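Local coordinates for diacylglycerol O-acyltransferase (Marinobacter hydrocarbonoclasticus, PDB 6CHJ), which probably transfers acyl groups from acyl-CoA to long-chain alcohols or diacylglycerol, making wax esters and triacylglycerols, at residues M108-H118 / A129-S137; M21-P32 / G392-I403. One frame throughout, in Å; residues are numbered along the deposited sequence.

Contact 1: residues M108-H118 / A129-S137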
loop_
_atom_site.group_PDB
_atom_site.type_symbol
_atom_site.label_atom_id
_atom_site.label_comp_id
_atom_site.label_asym_id
_atom_site.label_seq_id
_atom_site.Cartn_x
_atom_site.Cartn_y
_atom_site.Cartn_z
ATOM N N MET B 108 -5.216 1.073 -4.126
ATOM C CA MET B 108 -5.712 2.388 -3.762
ATOM C C MET B 108 -7.065 2.259 -3.075
ATOM O O MET B 108 -7.803 1.301 -3.282
ATOM C CB MET B 108 -5.844 3.294 -4.983
ATOM C CG MET B 108 -4.730 3.178 -5.954
ATOM S SD MET B 108 -4.774 4.432 -7.236
ATOM C CE MET B 108 -4.484 5.883 -6.197
ATOM N N ASP B 109 -7.392 3.264 -2.271
ATOM C CA ASP B 109 -8.650 3.308 -1.532
ATOM C C ASP B 109 -9.782 3.756 -2.452
ATOM O O ASP B 109 -9.734 4.860 -3.006
ATOM C CB ASP B 109 -8.488 4.274 -0.363
ATOM C CG ASP B 109 -9.687 4.312 0.551
ATOM O OD1 ASP B 109 -10.585 3.427 0.494
ATOM O OD2 ASP B 109 -9.699 5.253 1.360
ATOM N N ARG B 110 -10.811 2.923 -2.604
ATOM C CA ARG B 110 -11.881 3.262 -3.543
ATOM C C ARG B 110 -12.825 4.341 -3.024
ATOM O O ARG B 110 -13.580 4.915 -3.818
ATOM C CB ARG B 110 -12.683 2.015 -3.902
ATOM C CG ARG B 110 -12.167 1.335 -5.154
ATOM C CD ARG B 110 -13.007 0.143 -5.541
ATOM N NE ARG B 110 -12.239 -0.693 -6.444
ATOM C CZ ARG B 110 -12.667 -1.813 -7.005
ATOM N NH1 ARG B 110 -13.893 -2.269 -6.753
ATOM N NH2 ARG B 110 -11.855 -2.467 -7.834
ATOM N N GLU B 111 -12.799 4.634 -1.725
ATOM C CA GLU B 111 -13.709 5.607 -1.145
ATOM C C GLU B 111 -13.257 7.056 -1.348
ATOM O O GLU B 111 -14.009 7.979 -0.999
ATOM C CB GLU B 111 -13.901 5.298 0.343
ATOM C CG GLU B 111 -14.814 4.083 0.619
ATOM C CD GLU B 111 -16.239 4.485 1.015
ATOM O OE1 GLU B 111 -16.614 4.336 2.202
ATOM O OE2 GLU B 111 -16.986 4.963 0.135
ATOM N N ARG B 112 -12.075 7.288 -1.906
ATOM C CA ARG B 112 -11.610 8.622 -2.248
ATOM C C ARG B 112 -11.197 8.657 -3.706
ATOM O O ARG B 112 -10.952 7.608 -4.311
ATOM C CB ARG B 112 -10.437 9.038 -1.357
ATOM C CG ARG B 112 -10.634 8.618 0.068
ATOM C CD ARG B 112 -9.498 9.113 0.886
ATOM N NE ARG B 112 -9.847 10.393 1.488
ATOM C CZ ARG B 112 -9.751 10.646 2.783
ATOM N NH1 ARG B 112 -9.306 9.711 3.614
ATOM N NH2 ARG B 112 -10.097 11.833 3.240
ATOM N N PRO B 113 -11.155 9.842 -4.317
ATOM C CA PRO B 113 -10.621 9.945 -5.681
ATOM C C PRO B 113 -9.293 9.212 -5.768
ATOM O O PRO B 113 -8.457 9.293 -4.866
ATOM C CB PRO B 113 -10.460 11.458 -5.895
ATOM C CG PRO B 113 -10.671 12.076 -4.533
ATOM C CD PRO B 113 -11.550 11.154 -3.785
ATOM N N MET B 114 -9.124 8.436 -6.826
ATOM C CA MET B 114 -8.094 7.407 -6.821
ATOM C C MET B 114 -6.824 7.910 -7.508
ATOM O O MET B 114 -6.407 7.438 -8.569
ATOM C CB MET B 114 -8.640 6.137 -7.449
ATOM C CG MET B 114 -9.913 5.663 -6.754
ATOM S SD MET B 114 -10.445 4.016 -7.242
ATOM C CE MET B 114 -11.900 4.389 -8.243
ATOM N N TRP B 115 -6.178 8.872 -6.849
ATOM C CA TRP B 115 -4.888 9.338 -7.323
ATOM C C TRP B 115 -3.991 9.630 -6.131
ATOM O O TRP B 115 -4.468 9.969 -5.051
ATOM C CB TRP B 115 -5.026 10.574 -8.207
ATOM C CG TRP B 115 -5.620 11.758 -7.519
ATOM C CD1 TRP B 115 -6.947 12.080 -7.439
ATOM C CD2 TRP B 115 -4.914 12.797 -6.831
ATOM N NE1 TRP B 115 -7.108 13.246 -6.737
ATOM C CE2 TRP B 115 -5.876 13.709 -6.352
ATOM C CE3 TRP B 115 -3.564 13.041 -6.564
ATOM C CZ2 TRP B 115 -5.527 14.851 -5.627
ATOM C CZ3 TRP B 115 -3.218 14.178 -5.850
ATOM C CH2 TRP B 115 -4.195 15.068 -5.395
ATOM N N GLU B 116 -2.689 9.456 -6.329
ATOM C CA GLU B 116 -1.691 9.884 -5.362
ATOM C C GLU B 116 -0.543 10.533 -6.115
ATOM O O GLU B 116 -0.190 10.089 -7.215
ATOM C CB GLU B 116 -1.150 8.722 -4.537
ATOM C CG GLU B 116 -2.164 8.054 -3.636
ATOM C CD GLU B 116 -1.745 6.654 -3.214
ATOM O OE1 GLU B 116 -0.532 6.335 -3.223
ATOM O OE2 GLU B 116 -2.647 5.856 -2.884
ATOM N N VAL B 117 0.037 11.573 -5.525
ATOM C CA VAL B 117 1.315 12.122 -5.970
ATOM C C VAL B 117 2.309 11.993 -4.821
ATOM O O VAL B 117 2.028 12.419 -3.694
ATOM C CB VAL B 117 1.195 13.590 -6.415
ATOM C CG1 VAL B 117 2.527 14.082 -6.934
ATOM C CG2 VAL B 117 0.095 13.762 -7.445
ATOM N N HIS B 118 3.471 11.421 -5.113
ATOM C CA HIS B 118 4.518 11.188 -4.129
ATOM C C HIS B 118 5.737 12.018 -4.524
ATOM O O HIS B 118 6.419 11.710 -5.511
ATOM C CB HIS B 118 4.856 9.697 -4.054
ATOM C CG HIS B 118 3.760 8.845 -3.482
ATOM N ND1 HIS B 118 3.925 8.088 -2.340
ATOM C CD2 HIS B 118 2.487 8.624 -3.900
ATOM C CE1 HIS B 118 2.801 7.446 -2.073
ATOM N NE2 HIS B 118 1.913 7.754 -3.004
ATOM N N ALA B 129 12.121 13.567 -7.210
ATOM C CA ALA B 129 11.279 12.710 -8.040
ATOM C C ALA B 129 9.802 12.927 -7.737
ATOM O O ALA B 129 9.415 13.262 -6.616
ATOM C CB ALA B 129 11.614 11.220 -7.855
ATOM N N LEU B 130 8.972 12.726 -8.753
ATOM C CA LEU B 130 7.531 12.633 -8.570
ATOM C C LEU B 130 7.109 11.231 -8.974
ATOM O O LEU B 130 7.352 10.816 -10.115
ATOM C CB LEU B 130 6.764 13.665 -9.398
ATOM C CG LEU B 130 6.541 15.081 -8.892
ATOM C CD1 LEU B 130 5.378 15.677 -9.665
ATOM C CD2 LEU B 130 6.319 15.161 -7.359
ATOM N N TYR B 131 6.479 10.509 -8.048
ATOM C CA TYR B 131 5.794 9.267 -8.375
ATOM C C TYR B 131 4.300 9.499 -8.263
ATOM O O TYR B 131 3.791 9.731 -7.159
ATOM C CB TYR B 131 6.218 8.101 -7.488
ATOM C CG TYR B 131 5.279 6.916 -7.682
ATOM C CD1 TYR B 131 5.329 6.131 -8.849
ATOM C CD2 TYR B 131 4.307 6.628 -6.732
ATOM C CE1 TYR B 131 4.454 5.076 -9.041
ATOM C CE2 TYR B 131 3.415 5.585 -6.911
ATOM C CZ TYR B 131 3.491 4.807 -8.058
ATOM O OH TYR B 131 2.600 3.781 -8.171
ATOM N N THR B 132 3.602 9.384 -9.390
ATOM C CA THR B 132 2.168 9.616 -9.488
ATOM C C THR B 132 1.449 8.305 -9.765
ATOM O O THR B 132 1.891 7.518 -10.598
ATOM C CB THR B 132 1.864 10.622 -10.600
ATOM O OG1 THR B 132 2.622 11.813 -10.364
ATOM C CG2 THR B 132 0.390 10.973 -10.647
ATOM N N LYS B 133 0.333 8.080 -9.075
ATOM C CA LYS B 133 -0.426 6.833 -9.163
ATOM C C LYS B 133 -1.876 7.204 -9.418
ATOM O O LYS B 133 -2.474 7.923 -8.609
ATOM C CB LYS B 133 -0.293 6.029 -7.855
ATOM C CG LYS B 133 -1.053 4.712 -7.801
ATOM C CD LYS B 133 -1.270 4.185 -6.382
ATOM C CE LYS B 133 0.013 4.110 -5.556
ATOM N NZ LYS B 133 0.042 2.818 -4.790
ATOM N N VAL B 134 -2.448 6.738 -10.530
ATOM C CA VAL B 134 -3.863 6.984 -10.811
ATOM C C VAL B 134 -4.530 5.686 -11.231
ATOM O O VAL B 134 -3.955 4.901 -11.993
ATOM C CB VAL B 134 -4.080 8.064 -11.893
ATOM C CG1 VAL B 134 -5.578 8.369 -12.046
ATOM C CG2 VAL B 134 -3.336 9.334 -11.528
ATOM N N HIS B 135 -5.754 5.473 -10.758
ATOM C CA HIS B 135 -6.486 4.272 -11.130
ATOM C C HIS B 135 -6.967 4.341 -12.579
ATOM O O HIS B 135 -7.472 5.370 -13.035
ATOM C CB HIS B 135 -7.673 4.056 -10.195
ATOM C CG HIS B 135 -8.164 2.641 -10.188
ATOM N ND1 HIS B 135 -9.089 2.173 -11.095
ATOM C CD2 HIS B 135 -7.818 1.581 -9.419
ATOM C CE1 HIS B 135 -9.318 0.893 -10.863
ATOM N NE2 HIS B 135 -8.553 0.506 -9.857
ATOM N N HIS B 136 -6.827 3.221 -13.299
ATOM C CA HIS B 136 -7.220 3.174 -14.709
ATOM C C HIS B 136 -8.716 3.443 -14.909
ATOM O O HIS B 136 -9.111 3.978 -15.951
ATOM C CB HIS B 136 -6.833 1.817 -15.316
ATOM C CG HIS B 136 -6.550 1.861 -16.789
ATOM N ND1 HIS B 136 -7.538 2.017 -17.740
ATOM C CD2 HIS B 136 -5.387 1.749 -17.475
ATOM C CE1 HIS B 136 -6.995 2.011 -18.943
ATOM N NE2 HIS B 136 -5.691 1.848 -18.812
ATOM N N SER B 137 -9.561 3.085 -13.940
ATOM C CA SER B 137 -10.973 3.466 -14.020
ATOM C C SER B 137 -11.165 4.973 -14.099
ATOM O O SER B 137 -12.165 5.435 -14.654
ATOM C CB SER B 137 -11.748 2.940 -12.823
ATOM O OG SER B 137 -12.282 1.669 -13.124
#
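Glu116 and Lys133 face each other as a hydrogen-bonded pair of the antiparallel hairpin of strands 115-121 and 127-135, their side chains lying alongside and pointing the same way. Two backbone bonds join them, with Lys133 N 2.8 Å from Glu116 O. His118 and Tyr131 form a second such pair. Towards the loops a single bond, His135 N to Met114 O at 3.0 Å, extends the ladder beyond Trp115 and Val134.

The polar side chains centre on Glu116 OE1. His118 NE2 donates to it at 2.8 Å (164°), reaching the anti side of the carboxylate with the oxygen near the imidazole plane. His118 ND1 is bonded to Glu85, so both ring nitrogens are held and the ring is fixed in rotation. Lys133 NZ stands in a long salt bridge to Glu116 OE1, while its hydrogen bonds go to the backbone carbonyls of Glu103 and His106. The lysine chain bends at chi3 (-52°), and CD slides past Met108 SD at 3.6 Å.

Two contacts involve rings. Tyr131 turns an edge to the face of His118, the planes 65° apart and the two CD2 atoms 3.9 Å from each other; its hydroxyl bonds His104. Met114 SD sits over one face of His135, 4.3 Å from the ring centroid.

Trp115 CB meets Val134 CG2 at 3.9 Å on the face that also carries Val117 and Thr132; Val117 CG1 also touches Leu130 CD2.

His118, gripped by two carboxylates, is probably protonated, which would offset part of their negative charge in this buried place. His135 and His136 open the HHxxxDG signature of this acyltransferase family. The His135 ring is steadied by the Met114 sulfur, by Ser137 N at its ND1 and by Glu15 at its NE2.

Contact 2: residues M21-P32 / G392-I403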
loop_
_atom_site.group_PDB
_atom_site.type_symbol
_atom_site.label_atom_id
_atom_site.label_comp_id
_atom_site.label_asym_id
_atom_site.label_seq_id
_atom_site.Cartn_x
_atom_site.Cartn_y
_atom_site.Cartn_z
ATOM N N MET B 21 -5.102 -2.351 -10.328
ATOM C CA MET B 21 -5.450 -1.866 -11.651
ATOM C C MET B 21 -5.247 -0.354 -11.732
ATOM O O MET B 21 -6.051 0.379 -12.308
ATOM C CB MET B 21 -6.882 -2.296 -12.006
ATOM C CG MET B 21 -7.040 -3.827 -12.178
ATOM S SD MET B 21 -5.991 -4.600 -13.472
ATOM C CE MET B 21 -6.374 -3.556 -14.826
ATOM N N HIS B 22 -4.177 0.125 -11.118
ATOM C CA HIS B 22 -3.777 1.517 -11.236
ATOM C C HIS B 22 -2.531 1.612 -12.114
ATOM O O HIS B 22 -1.703 0.702 -12.142
ATOM C CB HIS B 22 -3.512 2.138 -9.860
ATOM C CG HIS B 22 -2.452 1.440 -9.057
ATOM N ND1 HIS B 22 -2.746 0.541 -8.052
ATOM C CD2 HIS B 22 -1.100 1.525 -9.099
ATOM C CE1 HIS B 22 -1.624 0.088 -7.523
ATOM N NE2 HIS B 22 -0.610 0.664 -8.145
ATOM N N VAL B 23 -2.403 2.714 -12.837
ATOM C CA VAL B 23 -1.174 3.017 -13.539
ATOM C C VAL B 23 -0.398 4.047 -12.731
ATOM O O VAL B 23 -0.895 4.609 -11.757
ATOM C CB VAL B 23 -1.432 3.525 -14.970
ATOM C CG1 VAL B 23 -2.364 2.564 -15.720
ATOM C CG2 VAL B 23 -2.010 4.952 -14.905
ATOM N N GLY B 24 0.836 4.307 -13.154
ATOM C CA GLY B 24 1.729 5.213 -12.464
ATOM C C GLY B 24 2.738 5.799 -13.425
ATOM O O GLY B 24 2.899 5.336 -14.555
ATOM N N GLY B 25 3.416 6.840 -12.954
ATOM C CA GLY B 25 4.502 7.440 -13.703
ATOM C C GLY B 25 5.561 7.993 -12.776
ATOM O O GLY B 25 5.254 8.544 -11.708
ATOM N N LEU B 26 6.817 7.838 -13.172
ATOM C CA LEU B 26 7.960 8.268 -12.385
ATOM C C LEU B 26 8.703 9.362 -13.141
ATOM O O LEU B 26 9.351 9.091 -14.162
ATOM C CB LEU B 26 8.890 7.098 -12.085
ATOM C CG LEU B 26 10.160 7.581 -11.391
ATOM C CD1 LEU B 26 9.845 8.238 -10.017
ATOM C CD2 LEU B 26 11.136 6.431 -11.262
ATOM N N GLN B 27 8.641 10.583 -12.614
ATOM C CA GLN B 27 9.311 11.749 -13.177
ATOM C C GLN B 27 10.510 12.116 -12.318
ATOM O O GLN B 27 10.391 12.249 -11.097
ATOM C CB GLN B 27 8.353 12.933 -13.251
ATOM C CG GLN B 27 7.346 12.808 -14.366
ATOM C CD GLN B 27 6.309 13.870 -14.263
ATOM O OE1 GLN B 27 6.051 14.374 -13.168
ATOM N NE2 GLN B 27 5.716 14.246 -15.392
ATOM N N LEU B 28 11.656 12.287 -12.953
ATOM C CA LEU B 28 12.893 12.637 -12.278
ATOM C C LEU B 28 13.301 14.041 -12.699
ATOM O O LEU B 28 13.337 14.341 -13.896
ATOM C CB LEU B 28 13.972 11.625 -12.632
ATOM C CG LEU B 28 15.388 11.905 -12.167
ATOM C CD1 LEU B 28 15.515 11.591 -10.670
ATOM C CD2 LEU B 28 16.338 11.066 -13.013
ATOM N N PHE B 29 13.573 14.911 -11.722
ATOM C CA PHE B 29 13.956 16.288 -11.994
ATOM C C PHE B 29 15.311 16.602 -11.381
ATOM O O PHE B 29 15.796 15.907 -10.486
ATOM C CB PHE B 29 12.970 17.311 -11.442
ATOM C CG PHE B 29 11.560 17.128 -11.887
ATOM C CD1 PHE B 29 11.076 17.809 -12.991
ATOM C CD2 PHE B 29 10.690 16.342 -11.154
ATOM C CE1 PHE B 29 9.742 17.679 -13.393
ATOM C CE2 PHE B 29 9.373 16.202 -11.546
ATOM C CZ PHE B 29 8.898 16.871 -12.677
ATOM N N SER B 30 15.912 17.677 -11.872
ATOM C CA SER B 30 17.076 18.261 -11.229
ATOM C C SER B 30 16.642 19.487 -10.436
ATOM O O SER B 30 15.611 20.107 -10.740
ATOM C CB SER B 30 18.145 18.626 -12.258
ATOM O OG SER B 30 18.919 17.487 -12.579
ATOM N N PHE B 31 17.404 19.802 -9.388
ATOM C CA PHE B 31 17.192 21.065 -8.690
ATOM C C PHE B 31 17.243 22.210 -9.700
ATOM O O PHE B 31 18.158 22.245 -10.538
ATOM C CB PHE B 31 18.260 21.310 -7.620
ATOM C CG PHE B 31 18.027 20.594 -6.314
ATOM C CD1 PHE B 31 17.197 19.476 -6.239
ATOM C CD2 PHE B 31 18.678 21.027 -5.153
ATOM C CE1 PHE B 31 17.017 18.805 -5.034
ATOM C CE2 PHE B 31 18.497 20.361 -3.945
ATOM C CZ PHE B 31 17.659 19.250 -3.888
ATOM N N PRO B 32 16.304 23.156 -9.661
ATOM C CA PRO B 32 16.437 24.335 -10.529
ATOM C C PRO B 32 17.723 25.072 -10.181
ATOM O O PRO B 32 18.175 25.055 -9.032
ATOM C CB PRO B 32 15.191 25.177 -10.213
ATOM C CG PRO B 32 14.279 24.270 -9.389
ATOM C CD PRO B 32 15.199 23.294 -8.699
ATOM N N GLY B 392 11.144 25.640 -13.431
ATOM C CA GLY B 392 12.585 25.656 -13.573
ATOM C C GLY B 392 13.302 24.387 -13.166
ATOM O O GLY B 392 14.535 24.338 -13.251
ATOM N N ALA B 393 12.589 23.359 -12.716
ATOM C CA ALA B 393 13.202 22.060 -12.481
ATOM C C ALA B 393 13.137 21.275 -13.786
ATOM O O ALA B 393 12.049 21.018 -14.311
ATOM C CB ALA B 393 12.503 21.310 -11.346
ATOM N N LYS B 394 14.295 20.926 -14.327
ATOM C CA LYS B 394 14.330 20.211 -15.599
ATOM C C LYS B 394 13.878 18.766 -15.400
ATOM O O LYS B 394 14.426 18.036 -14.565
ATOM C CB LYS B 394 15.740 20.262 -16.193
ATOM C CG LYS B 394 15.908 19.552 -17.530
ATOM C CD LYS B 394 17.345 19.650 -18.032
ATOM C CE LYS B 394 18.304 19.991 -16.892
ATOM N NZ LYS B 394 19.698 19.520 -17.127
ATOM N N LEU B 395 12.878 18.356 -16.156
ATOM C CA LEU B 395 12.581 16.934 -16.259
ATOM C C LEU B 395 13.759 16.227 -16.918
ATOM O O LEU B 395 14.111 16.540 -18.058
ATOM C CB LEU B 395 11.298 16.725 -17.068
ATOM C CG LEU B 395 10.695 15.316 -17.107
ATOM C CD1 LEU B 395 10.239 14.859 -15.706
ATOM C CD2 LEU B 395 9.557 15.243 -18.124
ATOM N N GLU B 396 14.389 15.298 -16.189
ATOM C CA GLU B 396 15.495 14.500 -16.716
ATOM C C GLU B 396 15.077 13.146 -17.297
ATOM O O GLU B 396 15.871 12.534 -18.023
ATOM C CB GLU B 396 16.543 14.237 -15.626
ATOM C CG GLU B 396 17.114 15.471 -14.986
ATOM C CD GLU B 396 18.176 16.135 -15.847
ATOM O OE1 GLU B 396 18.447 15.643 -16.970
ATOM O OE2 GLU B 396 18.730 17.159 -15.394
ATOM N N GLY B 397 13.878 12.649 -16.982
ATOM C CA GLY B 397 13.426 11.348 -17.451
ATOM C C GLY B 397 12.034 11.024 -16.936
ATOM O O GLY B 397 11.734 11.277 -15.761
ATOM N N MET B 398 11.169 10.490 -17.807
ATOM C CA MET B 398 9.791 10.146 -17.470
ATOM C C MET B 398 9.558 8.684 -17.845
ATOM O O MET B 398 9.805 8.289 -18.990
ATOM C CB MET B 398 8.790 11.072 -18.191
ATOM C CG MET B 398 9.236 11.502 -19.598
ATOM S SD MET B 398 8.055 12.472 -20.580
ATOM C CE MET B 398 6.700 11.310 -20.765
ATOM N N TYR B 399 9.095 7.887 -16.876
ATOM C CA TYR B 399 9.043 6.430 -16.989
ATOM C C TYR B 399 7.655 5.942 -16.601
ATOM O O TYR B 399 7.246 6.100 -15.430
ATOM C CB TYR B 399 10.104 5.772 -16.105
ATOM C CG TYR B 399 11.483 6.356 -16.300
ATOM C CD1 TYR B 399 12.324 5.887 -17.315
ATOM C CD2 TYR B 399 11.938 7.397 -15.496
ATOM C CE1 TYR B 399 13.605 6.430 -17.512
ATOM C CE2 TYR B 399 13.204 7.950 -15.680
ATOM C CZ TYR B 399 14.031 7.458 -16.694
ATOM O OH TYR B 399 15.275 8.010 -16.874
ATOM N N PRO B 400 6.912 5.335 -17.513
ATOM C CA PRO B 400 5.595 4.821 -17.157
ATOM C C PRO B 400 5.708 3.593 -16.259
ATOM O O PRO B 400 6.704 2.864 -16.284
ATOM C CB PRO B 400 4.983 4.473 -18.518
ATOM C CG PRO B 400 6.167 4.082 -19.336
ATOM C CD PRO B 400 7.274 5.009 -18.902
ATOM N N VAL B 401 4.666 3.386 -15.449
ATOM C CA VAL B 401 4.562 2.258 -14.524
ATOM C C VAL B 401 3.226 1.614 -14.817
ATOM O O VAL B 401 2.178 2.226 -14.584
ATOM C CB VAL B 401 4.648 2.680 -13.049
ATOM C CG1 VAL B 401 4.928 1.459 -12.185
ATOM C CG2 VAL B 401 5.715 3.764 -12.848
ATOM N N SER B 402 3.245 0.401 -15.347
ATOM C CA SER B 402 1.999 -0.111 -15.887
ATOM C C SER B 402 1.414 -1.210 -14.979
ATOM O O SER B 402 1.724 -1.271 -13.780
ATOM C CB SER B 402 2.258 -0.567 -17.322
ATOM O OG SER B 402 1.089 -0.378 -18.090
ATOM N N ILE B 403 0.578 -2.078 -15.554
ATOM C CA ILE B 403 -0.214 -3.052 -14.807
ATOM C C ILE B 403 0.242 -4.460 -15.189
ATOM O O ILE B 403 0.227 -4.821 -16.372
ATOM C CB ILE B 403 -1.717 -2.889 -15.099
ATOM C CG1 ILE B 403 -2.248 -1.520 -14.664
ATOM C CG2 ILE B 403 -2.526 -4.021 -14.484
ATOM C CD1 ILE B 403 -3.555 -1.153 -15.396
#
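Leu395 CD1 lies over one face of the Phe29 ring, 4.0 Å from its centroid and displaced toward the rim, a CH-pi contact. The same methyl presses on Gln27 CB at 3.6 Å. Phe128 also stacks on Phe29, and an alanine in place of Phe29 would probably leave the Leu395 methyl and the Phe128 ring without their aromatic partner and open a gap beside Leu395. At the far end Ile403 crosses Met21 at about a right angle, CG2 3.7 Å from SD.

A classic beta bulge shifts the antiparallel register by one, Glu396 and Gly397 both facing Leu28: Glu396 N bonds Leu28 O at 2.7 Å, and Leu28 N bonds Gly397 O. A side chain on Gly397 would run into the Tyr399 hydroxyl, which bonds Ser245. Val401 packs closely against the Gly24 backbone, its CB 3.5 Å from Gly24 O.

The Glu396 chain bends at chi2 (-79°) to bring OE2 2.8 Å from Ser30 OG, a hydroxyl that also has Gln127 OE1 within reach; Lys394 NZ forms a salt bridge to Glu396 OE2. Apolar contacts, this polar cluster and backbone bonds on both sides of the bulge thus join catalytic-domain strand 22-30 to strand 393-401 of the C-terminal family region.

Overall arrangement
From the N terminus, the chain forms helix 6-13 and then strand 22-30, one half of contact 2. It then runs through helix 93-105 to strand 115-121 and turns back at once along strand 127-135, closing the short hairpin of contact 1. Only after some 260 further residues does strand 393-401 return to strand 22-30 and close contact 2, so the small loop sits wholly within the large one. The two contacts meet edge to edge in one mixed sheet: strand 127-135 pairs with strand 22-30 through bonds such as Leu130 N to Gln27 O. Contact 1 is local to the N-terminal half, whereas contact 2 brings a C-terminal strand into its sheet.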